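PDB 1DDZ: carbonic anhydrase from Porphyridium purpureum, which probably catalyses the reversible hydration of carbon dioxide to hydrogencarbonate and a proton, as a zinc-dependent enzyme of the beta class. Local coordinates for residues 30-35 with 476-481; 79-84 with 94-99; 112-117 with 397-402; 172-177 with 281-286. One frame throughout, in Å; residues are numbered along the deposited sequence.

Contact 2, close to the centre of the chain, and contact 3 are buried; contact 1 is partly buried, and contact 4 lies at the surface, across the chain's centre from contact 1. Contacts 2 and 3 are neighbours: strand 92-97 and helix 107-119 follow each other in the chain, and His95 CB packs on Val112 CG1 at 3.8 Å. Contacts 1, 3 and 4 each lay a loop against a regular element, a strand in contact 1 and a helix in the other two. Their chemistry differs. Contacts 1 and 3 pair polar side chains with backbone groups, whereas contacts 2 and 4 have no hydrogen bond across and rely on packing. Contacts 3 and 4 also reach the second subunit.

Contact 1 of 4, residues 30-35 with 476-481; sequences GQAMPG and RDMGVV
Arg476 wraps its side chain round the carbonyl of Ala32. Its aliphatic part runs extended from CG to NE, with CG 3.1 Å from Ala32 O, and then turns at chi4 (-79°), which brings the guanidinium back so that Arg476 NH1 meets Ala32 O at 2.6 Å. That bond is nearly straight (162°), and the oxygen lies in the guanidinium plane. Over one face of the same group, displaced toward its rim, sits Gly30 O, 3.5 Å above the plane. Arg476 NH2 forms a salt bridge with Asp472. An arginine suits this place because one long chain serves both as apolar cover and as donor; an alanine here would probably leave Ala32 O without this donor and Asp472 without its charged mate. The backbones join as well, Asp477 N donating to Met33 O at 3.0 Å, and a water lies between Met33 O and Asp477 O.

The carboxylate of Asp477 swings to the side of the carbonyl carbon (chi1 -165°), which lets Asp477 OD2 rest 3.4 Å from Gly35 CA, where a beta carbon would collide with it. Asp477 OD1 reaches forward along its own strand and accepts from Gly479 N at 2.7 Å, from above the carboxylate plane, an Asx turn. Ala32 CB meets Met478 CE at 3.3 Å, closer than carbons normally come, so the exact distance is doubtful; a side chain larger than a methyl would be hard to place there.

Strand 476-481 is the outermost strand of its sheet within this chain and pairs with strand 462-468. Loop 30-35 lies against its start, and Met478 and Val481 pack against helices 12-25 and 426-447.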
# COMPACT_ATOMS: atom_id res chain seq x y z
N GLY A 30 -29.78 -13.46 0.20
CA GLY A 30 -30.37 -13.00 -1.04
C GLY A 30 -31.78 -12.47 -0.95
O GLY A 30 -32.33 -12.00 -1.93
N GLN A 31 -32.36 -12.50 0.24
CA GLN A 31 -33.71 -12.02 0.37
C GLN A 31 -33.87 -10.77 1.22
O GLN A 31 -34.99 -10.39 1.55
CB GLN A 31 -34.62 -13.14 0.87
CG GLN A 31 -34.72 -14.33 -0.11
CD GLN A 31 -35.14 -13.92 -1.53
OE1 GLN A 31 -34.48 -14.27 -2.51
NE2 GLN A 31 -36.22 -13.16 -1.63
N ALA A 32 -32.76 -10.14 1.62
CA ALA A 32 -32.85 -8.92 2.42
C ALA A 32 -33.79 -7.92 1.69
O ALA A 32 -33.78 -7.85 0.46
CB ALA A 32 -31.45 -8.33 2.59
N MET A 33 -34.60 -7.18 2.43
CA MET A 33 -35.52 -6.23 1.79
C MET A 33 -34.88 -4.86 1.64
O MET A 33 -33.83 -4.58 2.20
CB MET A 33 -36.77 -6.03 2.65
CG MET A 33 -37.62 -7.23 2.91
SD MET A 33 -39.27 -7.30 2.01
CE MET A 33 -39.47 -5.67 0.94
N PRO A 34 -35.42 -4.05 0.73
CA PRO A 34 -34.92 -2.70 0.52
C PRO A 34 -35.16 -1.98 1.84
O PRO A 34 -36.04 -2.37 2.60
CB PRO A 34 -35.83 -2.18 -0.59
CG PRO A 34 -36.01 -3.40 -1.43
CD PRO A 34 -36.25 -4.49 -0.41
N GLY A 35 -34.38 -0.94 2.10
CA GLY A 35 -34.51 -0.21 3.35
C GLY A 35 -35.30 1.09 3.35
O GLY A 35 -36.23 1.27 2.55
N ARG A 476 -30.75 -4.06 -1.78
CA ARG A 476 -31.18 -4.66 -0.53
C ARG A 476 -30.35 -4.08 0.62
O ARG A 476 -29.12 -3.97 0.54
CB ARG A 476 -31.05 -6.17 -0.64
CG ARG A 476 -31.94 -6.71 -1.76
CD ARG A 476 -31.77 -8.18 -1.96
NE ARG A 476 -32.56 -8.64 -3.10
CZ ARG A 476 -33.87 -8.86 -3.05
NH1 ARG A 476 -34.56 -8.66 -1.93
NH2 ARG A 476 -34.50 -9.34 -4.11
N ASP A 477 -31.05 -3.67 1.67
CA ASP A 477 -30.42 -3.03 2.82
C ASP A 477 -29.59 -3.96 3.66
O ASP A 477 -30.04 -5.04 4.02
CB ASP A 477 -31.52 -2.39 3.67
CG ASP A 477 -30.98 -1.38 4.68
OD1 ASP A 477 -29.75 -1.19 4.78
OD2 ASP A 477 -31.81 -0.76 5.37
N MET A 478 -28.34 -3.57 3.90
CA MET A 478 -27.45 -4.37 4.73
C MET A 478 -27.25 -3.64 6.06
O MET A 478 -26.58 -4.14 6.96
CB MET A 478 -26.10 -4.60 4.05
CG MET A 478 -26.14 -5.51 2.81
SD MET A 478 -26.57 -7.22 3.17
CE MET A 478 -28.32 -7.18 2.80
N GLY A 479 -27.81 -2.45 6.15
CA GLY A 479 -27.69 -1.68 7.37
C GLY A 479 -27.29 -0.24 7.07
O GLY A 479 -26.82 0.07 5.98
N VAL A 480 -27.51 0.64 8.03
CA VAL A 480 -27.14 2.03 7.89
C VAL A 480 -26.71 2.49 9.28
O VAL A 480 -27.19 1.94 10.27
CB VAL A 480 -28.32 2.86 7.38
CG1 VAL A 480 -29.39 2.96 8.43
CG2 VAL A 480 -27.84 4.23 6.94
N VAL A 481 -25.72 3.38 9.35
CA VAL A 481 -25.24 3.89 10.63
C VAL A 481 -25.12 5.39 10.46
O VAL A 481 -24.43 5.88 9.55
CB VAL A 481 -23.84 3.37 11.00
CG1 VAL A 481 -23.42 3.92 12.35
CG2 VAL A 481 -23.79 1.88 11.02
O HOH W 1 -32.96 -5.69 4.88

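Contact 2 of 4, residues 79-84 with 94-99; sequences VPANQL and VHRNIA
Val79 begins the contact with its backbone: its carbonyl oxygen is 3.8 Å from Arg96 NH2, too far for a bond, while its CB is directed away from the strand. Pro80 comes next, at the N-cap position of helix 81-84. Its ring restricts phi to a value compatible with a helix start, and Pro80 O accepts from Leu84 N at 3.1 Å. Pro80 CA passes obliquely by the Arg96 guanidinium.

Ala81 carries most of the contact on this side. Its N lies at the edge of the guanidinium, in its plane, 3.5 Å from Arg96 NH2; both are donors and no bond joins them. Ala81 CB points at the strand and touches Val94 CG2 at 4.0 Å. In Val94 the branch CG1 stands anti to the backbone N (chi1 -176°), which leaves CG2 to face the alanine. A methyl suits this buried spot, since Trp71 also presses on it.

Arg96 NH1 donates to Cys74 O, so the arginine spans from helix start to metal ligand. The side chain of Arg96 is about 8 Å from the bound zinc ion. Cys74, Asp76, His130 and Cys133 hold that metal, and strand 69-74, helix 81-84 and strand 92-97 form a beta-alpha-beta unit beside it.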
# COMPACT_ATOMS: atom_id res chain seq x y z
N VAL A 79 -18.54 10.25 -16.32
CA VAL A 79 -19.01 9.35 -17.35
C VAL A 79 -18.60 7.90 -17.14
O VAL A 79 -17.43 7.59 -17.00
CB VAL A 79 -18.56 9.78 -18.77
CG1 VAL A 79 -19.35 9.00 -19.82
CG2 VAL A 79 -18.76 11.28 -18.97
N PRO A 80 -19.60 7.00 -17.06
CA PRO A 80 -19.29 5.58 -16.87
C PRO A 80 -18.44 5.05 -18.04
O PRO A 80 -18.68 5.37 -19.22
CB PRO A 80 -20.69 4.94 -16.82
CG PRO A 80 -21.49 6.00 -16.14
CD PRO A 80 -21.05 7.24 -16.90
N ALA A 81 -17.46 4.23 -17.70
CA ALA A 81 -16.55 3.66 -18.65
C ALA A 81 -17.22 2.95 -19.81
O ALA A 81 -16.84 3.17 -20.97
CB ALA A 81 -15.61 2.71 -17.94
N ASN A 82 -18.21 2.11 -19.52
CA ASN A 82 -18.91 1.36 -20.58
C ASN A 82 -19.60 2.30 -21.54
O ASN A 82 -19.63 2.05 -22.73
CB ASN A 82 -19.93 0.38 -20.00
CG ASN A 82 -21.13 1.07 -19.39
OD1 ASN A 82 -21.03 1.68 -18.33
ND2 ASN A 82 -22.27 1.02 -20.08
N GLN A 83 -20.06 3.43 -21.03
CA GLN A 83 -20.74 4.44 -21.82
C GLN A 83 -19.78 5.07 -22.84
O GLN A 83 -20.04 5.09 -24.04
CB GLN A 83 -21.26 5.52 -20.89
CG GLN A 83 -22.49 6.22 -21.37
CD GLN A 83 -23.52 6.31 -20.28
OE1 GLN A 83 -23.97 5.29 -19.78
NE2 GLN A 83 -23.86 7.52 -19.88
N LEU A 84 -18.65 5.56 -22.35
CA LEU A 84 -17.66 6.17 -23.22
C LEU A 84 -17.20 5.20 -24.30
O LEU A 84 -16.82 5.60 -25.39
CB LEU A 84 -16.45 6.62 -22.40
CG LEU A 84 -16.58 7.82 -21.44
CD1 LEU A 84 -15.44 7.82 -20.44
CD2 LEU A 84 -16.63 9.11 -22.21
N VAL A 94 -14.00 -2.26 -14.09
CA VAL A 94 -13.56 -0.94 -13.65
C VAL A 94 -12.87 -0.80 -12.30
O VAL A 94 -13.30 -1.38 -11.31
CB VAL A 94 -14.77 0.05 -13.64
CG1 VAL A 94 -14.32 1.43 -13.27
CG2 VAL A 94 -15.47 0.08 -14.99
N HIS A 95 -11.80 -0.01 -12.29
CA HIS A 95 -11.08 0.31 -11.07
C HIS A 95 -11.08 1.84 -11.05
O HIS A 95 -10.89 2.47 -12.10
CB HIS A 95 -9.64 -0.22 -11.12
CG HIS A 95 -8.82 0.11 -9.90
ND1 HIS A 95 -9.31 -0.02 -8.61
CD2 HIS A 95 -7.53 0.51 -9.77
CE1 HIS A 95 -8.35 0.28 -7.75
NE2 HIS A 95 -7.26 0.60 -8.43
N ARG A 96 -11.41 2.42 -9.91
CA ARG A 96 -11.42 3.88 -9.78
C ARG A 96 -10.77 4.30 -8.50
O ARG A 96 -11.02 3.72 -7.44
CB ARG A 96 -12.83 4.45 -9.83
CG ARG A 96 -13.48 4.27 -11.15
CD ARG A 96 -14.71 5.08 -11.23
NE ARG A 96 -15.37 4.87 -12.52
CZ ARG A 96 -14.97 5.38 -13.68
NH1 ARG A 96 -13.91 6.18 -13.73
NH2 ARG A 96 -15.60 5.05 -14.79
N ASN A 97 -9.92 5.31 -8.61
CA ASN A 97 -9.22 5.85 -7.46
C ASN A 97 -8.96 7.32 -7.73
O ASN A 97 -9.41 7.84 -8.76
CB ASN A 97 -7.92 5.07 -7.19
CG ASN A 97 -6.89 5.26 -8.28
OD1 ASN A 97 -6.95 6.23 -9.04
ND2 ASN A 97 -5.95 4.33 -8.37
N ILE A 98 -8.31 8.00 -6.79
CA ILE A 98 -8.01 9.42 -6.95
C ILE A 98 -6.96 9.63 -8.05
O ILE A 98 -5.83 9.13 -7.95
CB ILE A 98 -7.49 10.06 -5.62
CG1 ILE A 98 -8.61 10.07 -4.56
CG2 ILE A 98 -6.97 11.49 -5.87
CD1 ILE A 98 -9.80 10.92 -4.94
N ALA A 99 -7.35 10.35 -9.09
CA ALA A 99 -6.48 10.67 -10.22
C ALA A 99 -5.98 9.50 -11.04
O ALA A 99 -4.87 9.54 -11.56
CB ALA A 99 -5.30 11.52 -9.75

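Contact 3 of 4, residues 112-117 with 397-402; sequences VLQYAV and SRLGLI
Gln114 reaches from helix 107-119 into the turn of backbone at 397-402 and receives two N-H groups on one oxygen. With CG turned to the side of the carbonyl carbon (chi1 -170°), the rest of the chain runs extended, so that its amide oxygen reaches the backbone of the loop. Ile402 N donates to Gln114 OE1 at 2.9 Å, nearly straight (170°) and in the carbonyl plane; Leu401 N is as close to Gln114 OE1, also 2.9 Å, but bent (140°). A glutamine suits the place because it brings a neutral acceptor to N-H groups at the start of helix 402-405, in a buried setting.

Packing is dense around this oxygen. Leu399 CB lies 3.2 Å from Gln114 OE1, and Ile402 CG2 follows at 3.3 Å from the same atom. Ile402 CD1 touches Tyr115 CB at 3.8 Å, while Ile402 CG1 lies at the edge of the tyrosine ring.

Toward Gly400 and Arg398 the contact thins. Gly400 barely touches the helix, and Arg398 takes no part across the contact, instead forming salt bridges with Asp453 and Asp456 of the second subunit.

The segments come from the two carbonic anhydrase regions of the chain. The side chain of Tyr115 is about 6 Å from the zinc ion, which Cys328, Asp330, His384 and Cys387 bind. Such sharing of a site resembles beta-class dimers, in which both partners line each active site.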
# COMPACT_ATOMS: atom_id res chain seq x y z
N VAL A 112 -6.58 -5.74 -8.77
CA VAL A 112 -7.58 -5.59 -9.83
C VAL A 112 -6.95 -5.97 -11.19
O VAL A 112 -7.56 -6.67 -12.02
CB VAL A 112 -8.15 -4.15 -9.90
CG1 VAL A 112 -8.90 -3.94 -11.22
CG2 VAL A 112 -9.12 -3.93 -8.78
N LEU A 113 -5.72 -5.51 -11.41
CA LEU A 113 -4.96 -5.83 -12.63
C LEU A 113 -4.77 -7.36 -12.80
O LEU A 113 -5.06 -7.90 -13.86
CB LEU A 113 -3.56 -5.19 -12.54
CG LEU A 113 -2.86 -4.58 -13.76
CD1 LEU A 113 -1.32 -4.69 -13.59
CD2 LEU A 113 -3.31 -5.19 -15.06
N GLN A 114 -4.24 -8.02 -11.77
CA GLN A 114 -4.01 -9.43 -11.83
C GLN A 114 -5.31 -10.22 -12.02
O GLN A 114 -5.34 -11.17 -12.79
CB GLN A 114 -3.25 -9.92 -10.60
CG GLN A 114 -2.79 -11.37 -10.77
CD GLN A 114 -1.79 -11.80 -9.74
OE1 GLN A 114 -2.03 -11.68 -8.55
NE2 GLN A 114 -0.66 -12.32 -10.20
N TYR A 115 -6.38 -9.79 -11.36
CA TYR A 115 -7.67 -10.46 -11.51
C TYR A 115 -8.11 -10.32 -12.98
O TYR A 115 -8.42 -11.31 -13.64
CB TYR A 115 -8.71 -9.84 -10.58
CG TYR A 115 -10.02 -10.58 -10.55
CD1 TYR A 115 -10.19 -11.72 -9.75
CD2 TYR A 115 -11.11 -10.15 -11.32
CE1 TYR A 115 -11.41 -12.40 -9.70
CE2 TYR A 115 -12.33 -10.83 -11.29
CZ TYR A 115 -12.48 -11.96 -10.47
OH TYR A 115 -13.68 -12.64 -10.43
N ALA A 116 -8.08 -9.09 -13.50
CA ALA A 116 -8.46 -8.82 -14.88
C ALA A 116 -7.62 -9.63 -15.88
O ALA A 116 -8.16 -10.22 -16.82
CB ALA A 116 -8.32 -7.31 -15.19
N VAL A 117 -6.31 -9.67 -15.67
CA VAL A 117 -5.41 -10.39 -16.58
C VAL A 117 -5.38 -11.92 -16.43
O VAL A 117 -5.47 -12.63 -17.43
CB VAL A 117 -3.97 -9.81 -16.48
CG1 VAL A 117 -3.00 -10.60 -17.37
CG2 VAL A 117 -3.98 -8.31 -16.88
N SER A 397 -6.36 -20.58 -5.77
CA SER A 397 -5.38 -19.84 -6.58
C SER A 397 -4.23 -19.23 -5.76
O SER A 397 -4.45 -18.70 -4.67
CB SER A 397 -6.10 -18.76 -7.40
OG SER A 397 -5.22 -18.06 -8.25
N ARG A 398 -3.01 -19.28 -6.27
CA ARG A 398 -1.88 -18.72 -5.51
C ARG A 398 -1.23 -17.46 -6.11
O ARG A 398 -0.03 -17.25 -5.97
CB ARG A 398 -0.83 -19.81 -5.29
CG ARG A 398 -1.34 -21.02 -4.56
CD ARG A 398 -1.62 -20.70 -3.11
NE ARG A 398 -2.23 -21.83 -2.42
CZ ARG A 398 -1.63 -23.00 -2.22
NH1 ARG A 398 -0.39 -23.20 -2.66
NH2 ARG A 398 -2.28 -23.98 -1.59
N LEU A 399 -2.02 -16.65 -6.80
CA LEU A 399 -1.53 -15.42 -7.41
C LEU A 399 -1.13 -14.40 -6.35
O LEU A 399 -1.97 -13.92 -5.56
CB LEU A 399 -2.58 -14.85 -8.37
CG LEU A 399 -3.01 -15.85 -9.45
CD1 LEU A 399 -4.09 -15.29 -10.38
CD2 LEU A 399 -1.78 -16.29 -10.22
N GLY A 400 0.15 -14.03 -6.38
CA GLY A 400 0.75 -13.12 -5.43
C GLY A 400 0.04 -11.84 -5.07
O GLY A 400 0.10 -11.40 -3.92
N LEU A 401 -0.65 -11.21 -6.02
CA LEU A 401 -1.31 -9.97 -5.68
C LEU A 401 -2.79 -10.11 -5.40
O LEU A 401 -3.27 -9.69 -4.34
CB LEU A 401 -1.01 -8.91 -6.75
CG LEU A 401 0.53 -8.84 -6.83
CD1 LEU A 401 1.02 -8.94 -8.24
CD2 LEU A 401 1.09 -7.65 -6.13
N ILE A 402 -3.52 -10.75 -6.30
CA ILE A 402 -4.95 -10.90 -6.12
C ILE A 402 -5.30 -11.83 -4.97
O ILE A 402 -6.14 -11.48 -4.13
CB ILE A 402 -5.65 -11.32 -7.42
CG1 ILE A 402 -7.16 -11.41 -7.20
CG2 ILE A 402 -5.12 -12.64 -7.95
CD1 ILE A 402 -7.80 -10.12 -6.86

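Contact 4 of 4, residues 172-177 with 281-286; sequences GDEELN and QTPGKL
A type II beta turn, Thr282 to Lys285, leans on the first turns of helix 172-193. Proline and glycine are the classic pair for its two middle positions: the ring of Pro283 fixes the first, and Gly284, with a positive phi of 87°, takes a backbone shape that a side chain would strain. Lys285 N closes the turn on Thr282 O at 3.0 Å.

Across the contact Pro283 offers its ring to Glu174. A chi1 of 173° points the extended chain of Glu174 away from its own backbone N and carries it obliquely across the proline: Glu174 CG lies 3.6 Å from Pro283 CG, and Glu174 OE2 stands 3.8 Å from Pro283 CD. The backbone contributes too, Glu174 O meeting Pro283 CB at 3.6 Å. One turn on, Asn177 CB packs at 3.9 Å from Gly284 N, and its amide lies near Gly284 CA, where the absence of a side chain permits the close approach.

Glu174 OE1 accepts a hydrogen bond from the backbone N of Lys170. With a glycine here in place of Glu174, Pro283 would probably lose its cover and the backbone N of Lys170 its acceptor. Further bonds hold the loop to the same helix: Gly284 N donates to Glu181 OE2, and Arg178 NH2 to Gln281 O.

No hydrogen bond spans the two segments: the CG methylene of Glu174 packs on Pro283, while OE1 is bonded to Lys170 N. Lys285 NZ, 6.6 Å from Glu174 OE2, would add at most a weak electrostatic attraction, probably damped by solvent at this exposed edge.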
# COMPACT_ATOMS: atom_id res chain seq x y z
N GLY A 172 -2.20 28.43 -16.47
CA GLY A 172 -2.65 27.44 -15.52
C GLY A 172 -3.46 26.32 -16.12
O GLY A 172 -3.21 25.16 -15.80
N ASP A 173 -4.40 26.64 -16.99
CA ASP A 173 -5.26 25.63 -17.60
C ASP A 173 -4.48 24.75 -18.55
O ASP A 173 -4.61 23.54 -18.52
CB ASP A 173 -6.46 26.28 -18.31
CG ASP A 173 -7.43 26.98 -17.33
OD1 ASP A 173 -7.37 26.73 -16.09
OD2 ASP A 173 -8.26 27.78 -17.82
N GLU A 174 -3.63 25.35 -19.37
CA GLU A 174 -2.84 24.57 -20.29
C GLU A 174 -1.91 23.67 -19.49
O GLU A 174 -1.70 22.51 -19.84
CB GLU A 174 -2.04 25.48 -21.22
CG GLU A 174 -1.06 24.72 -22.09
CD GLU A 174 -0.61 25.50 -23.31
OE1 GLU A 174 0.56 25.95 -23.32
OE2 GLU A 174 -1.42 25.64 -24.26
N GLU A 175 -1.43 24.16 -18.36
CA GLU A 175 -0.51 23.37 -17.55
C GLU A 175 -1.19 22.22 -16.83
O GLU A 175 -0.59 21.16 -16.63
CB GLU A 175 0.24 24.26 -16.56
CG GLU A 175 1.35 23.54 -15.83
CD GLU A 175 2.26 24.48 -15.06
OE1 GLU A 175 3.19 23.98 -14.38
OE2 GLU A 175 2.05 25.72 -15.14
N LEU A 176 -2.45 22.42 -16.43
CA LEU A 176 -3.20 21.35 -15.77
C LEU A 176 -3.49 20.30 -16.84
O LEU A 176 -3.25 19.11 -16.63
CB LEU A 176 -4.51 21.89 -15.17
CG LEU A 176 -5.12 21.25 -13.91
CD1 LEU A 176 -6.62 21.08 -14.08
CD2 LEU A 176 -4.48 19.93 -13.55
N ASN A 177 -3.94 20.75 -18.01
CA ASN A 177 -4.24 19.86 -19.12
C ASN A 177 -3.05 18.98 -19.42
O ASN A 177 -3.17 17.76 -19.49
CB ASN A 177 -4.60 20.64 -20.40
CG ASN A 177 -5.99 21.23 -20.36
OD1 ASN A 177 -6.94 20.61 -19.90
ND2 ASN A 177 -6.13 22.44 -20.90
N GLN A 281 1.72 17.91 -29.35
CA GLN A 281 0.35 18.38 -29.60
C GLN A 281 -0.03 19.43 -28.57
O GLN A 281 0.55 19.47 -27.49
CB GLN A 281 -0.66 17.23 -29.54
CG GLN A 281 -0.28 16.01 -30.33
CD GLN A 281 -1.39 14.99 -30.31
OE1 GLN A 281 -2.50 15.27 -30.78
NE2 GLN A 281 -1.13 13.81 -29.74
N THR A 282 -1.08 20.19 -28.86
CA THR A 282 -1.53 21.23 -27.96
C THR A 282 -2.25 20.64 -26.75
O THR A 282 -3.12 19.79 -26.89
CB THR A 282 -2.46 22.21 -28.67
OG1 THR A 282 -1.79 22.78 -29.79
CG2 THR A 282 -2.82 23.35 -27.75
N PRO A 283 -1.89 21.07 -25.53
CA PRO A 283 -2.53 20.55 -24.33
C PRO A 283 -4.02 20.77 -24.37
O PRO A 283 -4.48 21.88 -24.65
CB PRO A 283 -1.87 21.36 -23.21
CG PRO A 283 -0.50 21.61 -23.75
CD PRO A 283 -0.80 22.00 -25.18
N GLY A 284 -4.78 19.70 -24.15
CA GLY A 284 -6.22 19.79 -24.15
C GLY A 284 -6.86 19.62 -25.50
O GLY A 284 -8.07 19.65 -25.61
N LYS A 285 -6.05 19.46 -26.55
CA LYS A 285 -6.58 19.30 -27.90
C LYS A 285 -5.92 18.14 -28.60
O LYS A 285 -5.57 18.23 -29.76
CB LYS A 285 -6.34 20.57 -28.71
CG LYS A 285 -7.11 21.78 -28.20
CD LYS A 285 -6.59 23.07 -28.79
CE LYS A 285 -7.19 24.27 -28.07
NZ LYS A 285 -6.55 25.55 -28.48
N LEU A 286 -5.72 17.04 -27.89
CA LEU A 286 -5.09 15.89 -28.48
C LEU A 286 -6.01 15.26 -29.52
O LEU A 286 -7.22 15.44 -29.47
CB LEU A 286 -4.79 14.85 -27.41
CG LEU A 286 -3.92 15.25 -26.23
CD1 LEU A 286 -3.53 13.97 -25.47
CD2 LEU A 286 -2.69 16.00 -26.74